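Local coordinates for mRNA-binding protein PUF3 (PDB 3K49) that binds 3' untranslated regions of mRNAs that mostly encode mitochondrial proteins, and promotes decay of COX17 mRNA by speeding its deadenylation, at residues 24-27 and 28-31; 139-142 and 143-147; 230-233 and 234-238. All blocks are in the same frame, centred on the assembly; numbering follows the deposited sequence.

Interaction 1: residues 24-27 and 28-31; sequences MSLK and DIFG
S25 and D28 close a single 3-10 turn at the entrance to the first Pumilio repeat of the RNA-binding domain, an example of how a carboxylate can fold back on the start of a turn. The D28 side chain reaches over the turn, and its OD2 accepts from S25 N at 2.8 Å; S25 N comes to OD2 on the anti side, 19° out of the carboxylate plane. With CG of D28 placed beside its own backbone N (chi1 -66°), the carboxylate is swung back toward the chain that precedes it. D28 N donates to S25 O at 2.9 Å from above the carbonyl plane. S25 and D28 are therefore tied by two bonds, one backbone to backbone and one like the side-chain half of a capping box. The M24 chain slants across D28, bends at chi3 (43°), and brings CE to 3.5 Å from I29 CG2; the M24 and I29 side chains meet at about a right angle. L26 and I29 instead run side by side, pointing the same way toward helix 40-50, where L26 rests on F45 and L50 and I29 on I46. M24 turns to L7 and Q10 of helix 6-12, so the turn joins the N-terminal helix to the repeat array. L26 CD2 and I29 CD1 end 4.0 Å apart.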
loop_
_atom_site.group_PDB
_atom_site.type_symbol
_atom_site.label_atom_id
_atom_site.label_comp_id
_atom_site.label_asym_id
_atom_site.label_seq_id
_atom_site.Cartn_x
_atom_site.Cartn_y
_atom_site.Cartn_z
ATOM N N MET A 24 -32.349 3.469 25.009
ATOM C CA MET A 24 -32.332 2.048 25.301
ATOM C C MET A 24 -30.924 1.596 25.655
ATOM O O MET A 24 -29.948 2.339 25.498
ATOM C CB MET A 24 -32.817 1.259 24.093
ATOM C CG MET A 24 -34.160 1.697 23.551
ATOM S SD MET A 24 -34.594 0.733 22.096
ATOM C CE MET A 24 -34.123 -0.911 22.629
ATOM N N SER A 25 -30.830 0.368 26.144
ATOM C CA SER A 25 -29.545 -0.273 26.342
ATOM C C SER A 25 -29.679 -1.729 25.927
ATOM O O SER A 25 -30.767 -2.195 25.593
ATOM C CB SER A 25 -29.101 -0.168 27.798
ATOM O OG SER A 25 -29.943 -0.934 28.644
ATOM N N LEU A 26 -28.571 -2.447 25.971
ATOM C CA LEU A 26 -28.527 -3.821 25.495
ATOM C C LEU A 26 -29.526 -4.750 26.178
ATOM O O LEU A 26 -29.964 -5.750 25.587
ATOM C CB LEU A 26 -27.100 -4.365 25.609
ATOM C CG LEU A 26 -26.132 -3.592 24.704
ATOM C CD1 LEU A 26 -24.717 -4.146 24.785
ATOM C CD2 LEU A 26 -26.663 -3.637 23.269
ATOM N N LYS A 27 -29.901 -4.417 27.410
ATOM C CA LYS A 27 -30.808 -5.264 28.172
ATOM C C LYS A 27 -32.231 -5.145 27.643
ATOM O O LYS A 27 -33.081 -5.979 27.929
ATOM C CB LYS A 27 -30.763 -4.911 29.663
ATOM C CG LYS A 27 -31.569 -3.676 30.043
ATOM C CD LYS A 27 -31.104 -3.114 31.379
ATOM C CE LYS A 27 -31.793 -1.799 31.710
ATOM N NZ LYS A 27 -30.872 -0.887 32.464
ATOM N N ASP A 28 -32.488 -4.104 26.866
ATOM C CA ASP A 28 -33.825 -3.857 26.346
ATOM C C ASP A 28 -34.150 -4.692 25.105
ATOM O O ASP A 28 -35.309 -4.783 24.697
ATOM C CB ASP A 28 -33.990 -2.364 26.036
ATOM C CG ASP A 28 -33.945 -1.497 27.296
ATOM O OD1 ASP A 28 -34.652 -1.846 28.265
ATOM O OD2 ASP A 28 -33.207 -0.482 27.324
ATOM N N ILE A 29 -33.134 -5.307 24.510
ATOM C CA ILE A 29 -33.317 -5.957 23.225
ATOM C C ILE A 29 -33.123 -7.455 23.296
ATOM O O ILE A 29 -32.978 -8.093 22.262
ATOM C CB ILE A 29 -32.361 -5.374 22.149
ATOM C CG1 ILE A 29 -30.951 -5.963 22.288
ATOM C CG2 ILE A 29 -32.310 -3.848 22.249
ATOM C CD1 ILE A 29 -29.898 -5.209 21.498
ATOM N N PHE A 30 -33.129 -8.024 24.501
ATOM C CA PHE A 30 -32.881 -9.460 24.651
ATOM C C PHE A 30 -33.749 -10.337 23.754
ATOM O O PHE A 30 -33.390 -11.482 23.466
ATOM C CB PHE A 30 -33.019 -9.923 26.091
ATOM C CG PHE A 30 -33.000 -11.418 26.239
ATOM C CD1 PHE A 30 -31.805 -12.093 26.423
ATOM C CD2 PHE A 30 -34.183 -12.154 26.189
ATOM C CE1 PHE A 30 -31.785 -13.472 26.568
ATOM C CE2 PHE A 30 -34.173 -13.535 26.331
ATOM C CZ PHE A 30 -32.974 -14.197 26.522
ATOM N N GLY A 31 -34.883 -9.819 23.303
ATOM C CA GLY A 31 -35.655 -10.573 22.332
ATOM C C GLY A 31 -35.026 -10.683 20.938
ATOM O O GLY A 31 -35.075 -11.744 20.296
#

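Interaction 2: residues 139-142 and 143-147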
loop_
_atom_site.group_PDB
_atom_site.type_symbol
_atom_site.label_atom_id
_atom_site.label_comp_id
_atom_site.label_asym_id
_atom_site.label_seq_id
_atom_site.Cartn_x
_atom_site.Cartn_y
_atom_site.Cartn_z
ATOM N N ASP A 139 -2.847 -24.041 0.727
ATOM C CA ASP A 139 -2.860 -24.557 -0.635
ATOM C C ASP A 139 -3.612 -23.658 -1.590
ATOM O O ASP A 139 -3.887 -24.048 -2.731
ATOM C CB ASP A 139 -3.522 -25.927 -0.670
ATOM C CG ASP A 139 -2.796 -26.932 0.169
ATOM O OD1 ASP A 139 -1.694 -27.366 -0.239
ATOM O OD2 ASP A 139 -3.330 -27.279 1.240
ATOM N N SER A 140 -3.948 -22.458 -1.131
ATOM C CA SER A 140 -4.829 -21.581 -1.900
ATOM C C SER A 140 -4.244 -20.190 -1.987
ATOM O O SER A 140 -4.941 -19.231 -2.329
ATOM C CB SER A 140 -6.214 -21.517 -1.258
ATOM O OG SER A 140 -6.708 -22.809 -0.980
ATOM N N VAL A 141 -2.954 -20.095 -1.689
ATOM C CA VAL A 141 -2.271 -18.816 -1.616
ATOM C C VAL A 141 -2.405 -17.982 -2.879
ATOM O O VAL A 141 -2.902 -16.852 -2.809
ATOM C CB VAL A 141 -0.808 -18.992 -1.239
ATOM C CG1 VAL A 141 -0.087 -17.662 -1.327
ATOM C CG2 VAL A 141 -0.722 -19.569 0.170
ATOM N N LEU A 142 -1.981 -18.529 -4.020
ATOM C CA LEU A 142 -2.150 -17.838 -5.313
ATOM C C LEU A 142 -3.603 -17.407 -5.545
ATOM O O LEU A 142 -3.870 -16.262 -5.931
ATOM C CB LEU A 142 -1.651 -18.686 -6.501
ATOM C CG LEU A 142 -0.142 -18.727 -6.749
ATOM C CD1 LEU A 142 0.181 -19.732 -7.833
ATOM C CD2 LEU A 142 0.390 -17.345 -7.110
ATOM N N GLN A 143 -4.541 -18.322 -5.313
ATOM C CA GLN A 143 -5.943 -17.956 -5.416
ATOM C C GLN A 143 -6.295 -16.806 -4.468
ATOM O O GLN A 143 -7.037 -15.898 -4.846
ATOM C CB GLN A 143 -6.855 -19.158 -5.174
ATOM C CG GLN A 143 -8.325 -18.780 -5.238
ATOM C CD GLN A 143 -9.239 -19.889 -4.779
ATOM O OE1 GLN A 143 -8.780 -20.975 -4.409
ATOM N NE2 GLN A 143 -10.543 -19.627 -4.802
ATOM N N MET A 144 -5.749 -16.833 -3.252
ATOM C CA MET A 144 -6.064 -15.797 -2.262
ATOM C C MET A 144 -5.564 -14.416 -2.697
ATOM O O MET A 144 -6.276 -13.417 -2.548
ATOM C CB MET A 144 -5.480 -16.141 -0.889
ATOM C CG MET A 144 -6.021 -17.402 -0.234
ATOM S SD MET A 144 -7.758 -17.250 0.191
ATOM C CE MET A 144 -8.510 -18.331 -1.023
ATOM N N ILE A 145 -4.340 -14.369 -3.225
ATOM C CA ILE A 145 -3.720 -13.111 -3.643
ATOM C C ILE A 145 -4.438 -12.482 -4.830
ATOM O O ILE A 145 -4.439 -11.268 -4.985
ATOM C CB ILE A 145 -2.239 -13.296 -3.985
ATOM C CG1 ILE A 145 -1.514 -13.918 -2.799
ATOM C CG2 ILE A 145 -1.610 -11.964 -4.392
ATOM C CD1 ILE A 145 -0.006 -13.904 -2.915
ATOM N N LYS A 146 -5.066 -13.301 -5.661
ATOM C CA LYS A 146 -5.759 -12.772 -6.835
ATOM C C LYS A 146 -7.191 -12.338 -6.522
ATOM O O LYS A 146 -7.817 -11.603 -7.291
ATOM C CB LYS A 146 -5.781 -13.805 -7.957
ATOM C CG LYS A 146 -4.414 -14.118 -8.541
ATOM C CD LYS A 146 -4.513 -15.153 -9.650
ATOM C CE LYS A 146 -3.143 -15.465 -10.235
ATOM N NZ LYS A 146 -3.223 -16.478 -11.324
ATOM N N ASP A 147 -7.699 -12.785 -5.381
ATOM C CA ASP A 147 -9.050 -12.438 -4.966
ATOM C C ASP A 147 -9.127 -11.025 -4.397
ATOM O O ASP A 147 -8.281 -10.609 -3.602
ATOM C CB ASP A 147 -9.566 -13.441 -3.939
ATOM C CG ASP A 147 -11.036 -13.262 -3.658
ATOM O OD1 ASP A 147 -11.808 -13.669 -4.556
ATOM O OD2 ASP A 147 -11.403 -12.716 -2.572
#
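S140 and M144 meet at the first turn of helix 141-146, a short alpha helix of the RNA-binding domain, in the fourth Pumilio repeat of this array of repeated helices. M144 N donates to S140 O at 2.7 Å, nearly in line with the carbonyl, and the M144 side chain then curls back over the same residue. CG stands beside the backbone N (chi1 -63°) and the chain bends again at chi2 (-66°), which returns the methyl CE to 3.9 Å from S140 CB. One residue further on, I145 N donates to V141 O at 2.9 Å. On that side of the helix the two branched side chains lie alongside each other and point the same way, V141 CG1 being 4.1 Å from I145 CD1. K146 N makes the third bond of the series, to L142 O at 3.2 Å, tilted 23° from the carbonyl plane, while the lysine CG passes 3.4 Å from that oxygen.

The second shell separates the two sides. V141 and I145 pack on L173 of helix 167-173, with V141 also on F168 and S172; M144 faces K106 and L110 of helix 105-110. Although S140 occupies the N-cap position, its hydroxyl bonds K106 NZ instead of capping the helix, and Q143 OE1 adds a weak bond to the same ammonium. K106 thus ties helix 105-110 to the opening of this one. At the far end D147 precedes the turn into helix 150-160, and its OD2 accepts from both N149 N and G150 N. Just past the helix, D147 N bonds M144 O at 3.2 Å.

Interaction 3: residues 230-233 and 234-238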
loop_
_atom_site.group_PDB
_atom_site.type_symbol
_atom_site.label_atom_id
_atom_site.label_comp_id
_atom_site.label_asym_id
_atom_site.label_seq_id
_atom_site.Cartn_x
_atom_site.Cartn_y
_atom_site.Cartn_z
ATOM N N LEU A 230 13.922 1.116 -3.768
ATOM C CA LEU A 230 14.725 2.342 -3.768
ATOM C C LEU A 230 14.800 3.017 -2.403
ATOM O O LEU A 230 15.814 3.624 -2.053
ATOM C CB LEU A 230 14.187 3.356 -4.783
ATOM C CG LEU A 230 14.449 3.118 -6.279
ATOM C CD1 LEU A 230 13.755 4.183 -7.103
ATOM C CD2 LEU A 230 15.921 3.125 -6.572
ATOM N N GLN A 231 13.724 2.937 -1.633
ATOM C CA GLN A 231 13.678 3.695 -0.395
ATOM C C GLN A 231 14.228 2.927 0.793
ATOM O O GLN A 231 14.199 3.417 1.916
ATOM C CB GLN A 231 12.263 4.147 -0.098
ATOM C CG GLN A 231 11.491 3.173 0.735
ATOM C CD GLN A 231 10.136 3.718 1.096
ATOM O OE1 GLN A 231 9.681 4.703 0.504
ATOM N NE2 GLN A 231 9.479 3.090 2.072
ATOM N N GLN A 232 14.732 1.726 0.546
ATOM C CA GLN A 232 15.443 0.988 1.578
ATOM C C GLN A 232 16.789 1.645 1.877
ATOM O O GLN A 232 17.310 2.408 1.067
ATOM C CB GLN A 232 15.657 -0.453 1.140
ATOM C CG GLN A 232 14.372 -1.197 0.894
ATOM C CD GLN A 232 13.494 -1.235 2.122
ATOM O OE1 GLN A 232 13.894 -1.758 3.155
ATOM N NE2 GLN A 232 12.281 -0.697 2.011
ATOM N N ASP A 233 17.347 1.349 3.046
ATOM C CA ASP A 233 18.643 1.897 3.433
ATOM C C ASP A 233 19.726 0.829 3.326
ATOM O O ASP A 233 19.426 -0.364 3.276
ATOM C CB ASP A 233 18.581 2.464 4.853
ATOM C CG ASP A 233 17.745 3.728 4.936
ATOM O OD1 ASP A 233 17.453 4.319 3.875
ATOM O OD2 ASP A 233 17.381 4.126 6.064
ATOM N N GLN A 234 20.984 1.255 3.291
ATOM C CA GLN A 234 22.090 0.311 3.158
ATOM C C GLN A 234 22.322 -0.490 4.438
ATOM O O GLN A 234 23.322 -1.197 4.571
ATOM C CB GLN A 234 23.361 1.025 2.708
ATOM C CG GLN A 234 23.345 1.389 1.236
ATOM C CD GLN A 234 24.592 2.130 0.802
ATOM O OE1 GLN A 234 25.271 2.762 1.614
ATOM N NE2 GLN A 234 24.902 2.058 -0.488
ATOM N N PHE A 235 21.378 -0.380 5.368
ATOM C CA PHE A 235 21.378 -1.190 6.575
ATOM C C PHE A 235 20.939 -2.610 6.220
ATOM O O PHE A 235 21.261 -3.567 6.925
ATOM C CB PHE A 235 20.420 -0.584 7.611
ATOM C CG PHE A 235 20.853 -0.786 9.041
ATOM C CD1 PHE A 235 20.537 -1.953 9.720
ATOM C CD2 PHE A 235 21.571 0.197 9.707
ATOM C CE1 PHE A 235 20.935 -2.139 11.030
ATOM C CE2 PHE A 235 21.971 0.016 11.017
ATOM C CZ PHE A 235 21.652 -1.153 11.680
ATOM N N THR A 236 20.211 -2.738 5.113
ATOM C CA THR A 236 19.650 -4.024 4.699
ATOM C C THR A 236 20.682 -4.991 4.119
ATOM O O THR A 236 21.893 -4.817 4.291
ATOM C CB THR A 236 18.498 -3.854 3.678
ATOM O OG1 THR A 236 18.961 -3.095 2.559
ATOM C CG2 THR A 236 17.318 -3.138 4.313
ATOM N N ASN A 237 20.180 -6.009 3.426
ATOM C CA ASN A 237 21.000 -7.135 2.986
ATOM C C ASN A 237 21.832 -6.878 1.733
ATOM O O ASN A 237 21.702 -5.841 1.082
ATOM C CB ASN A 237 20.132 -8.388 2.804
ATOM C CG ASN A 237 18.865 -8.114 2.012
ATOM O OD1 ASN A 237 18.916 -7.814 0.821
ATOM N ND2 ASN A 237 17.717 -8.228 2.673
ATOM N N LYS A 238 22.683 -7.844 1.403
ATOM C CA LYS A 238 23.571 -7.741 0.254
ATOM C C LYS A 238 22.796 -7.671 -1.063
ATOM O O LYS A 238 23.288 -7.136 -2.064
ATOM C CB LYS A 238 24.520 -8.941 0.225
ATOM C CG LYS A 238 23.804 -10.280 0.054
ATOM C CD LYS A 238 24.783 -11.436 -0.094
ATOM C CE LYS A 238 24.045 -12.752 -0.315
ATOM N NZ LYS A 238 24.980 -13.895 -0.519
#
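The carboxamide of Q232 and the carbonyl of D233 are the flat groups that T236 meets. Against the first, contact is light: OE1 of Q232 lies 3.9 Å from the T236 methyl CG2, and the two side chains cross at about a right angle. The bend of Q232 at chi2 (-59°) belongs to a chain folded back on the preceding helix, where NE2 is hydrogen-bonded to Y228 O; that bond helps fix how the amide is turned.

The second group is held more firmly, because D233 O accepts two bonds from one residue. T236 OG1 donates at 2.9 Å, almost straight off the end of the carbonyl, whereas T236 N donates at 3.1 Å from above the carbonyl plane, 40° out of it. The turn itself brings T236 N to the oxygen; a chi1 of 55°, with OG1 between the backbone N and the carbonyl carbon, brings the hydroxyl there as well. The methyl is then left facing Q232, with CG2 still 3.6 Å from D233 O.

Around this surface contact, K244 of helix 238-252 bonds Q232 O and so ties the loop to the helix that follows. N237, at the N-cap of that helix, accepts from M240 N through OD1, while its ND2 is bonded to Q202 OE1. Together these make a loop in the sixth Pumilio repeat that connects helices 222-230 and 238-252: a type I beta turn from D233 to T236, reinforced by a threonine hydroxyl and leading into an asparagine-capped helix.

All three contacts are local turns of the same curved helical-repeat domain, set in series along the chain, and none touches another. Interactions 1 and 3 lie on opposite sides of the chain's centre, their own centres 56 Å apart; interaction 2 falls between them in sequence. Interactions 1 and 2 are partly buried and join polar turn-forming bonds to apolar packing on neighbouring helices, whereas interaction 3 is a surface loop held chiefly by polar groups. The acceptors differ too: a carboxylate joins backbone carbonyls as acceptor in 24-31, successive carbonyls accept i to i+4 bonds in 139-147, and a single carbonyl takes both donors in 230-238.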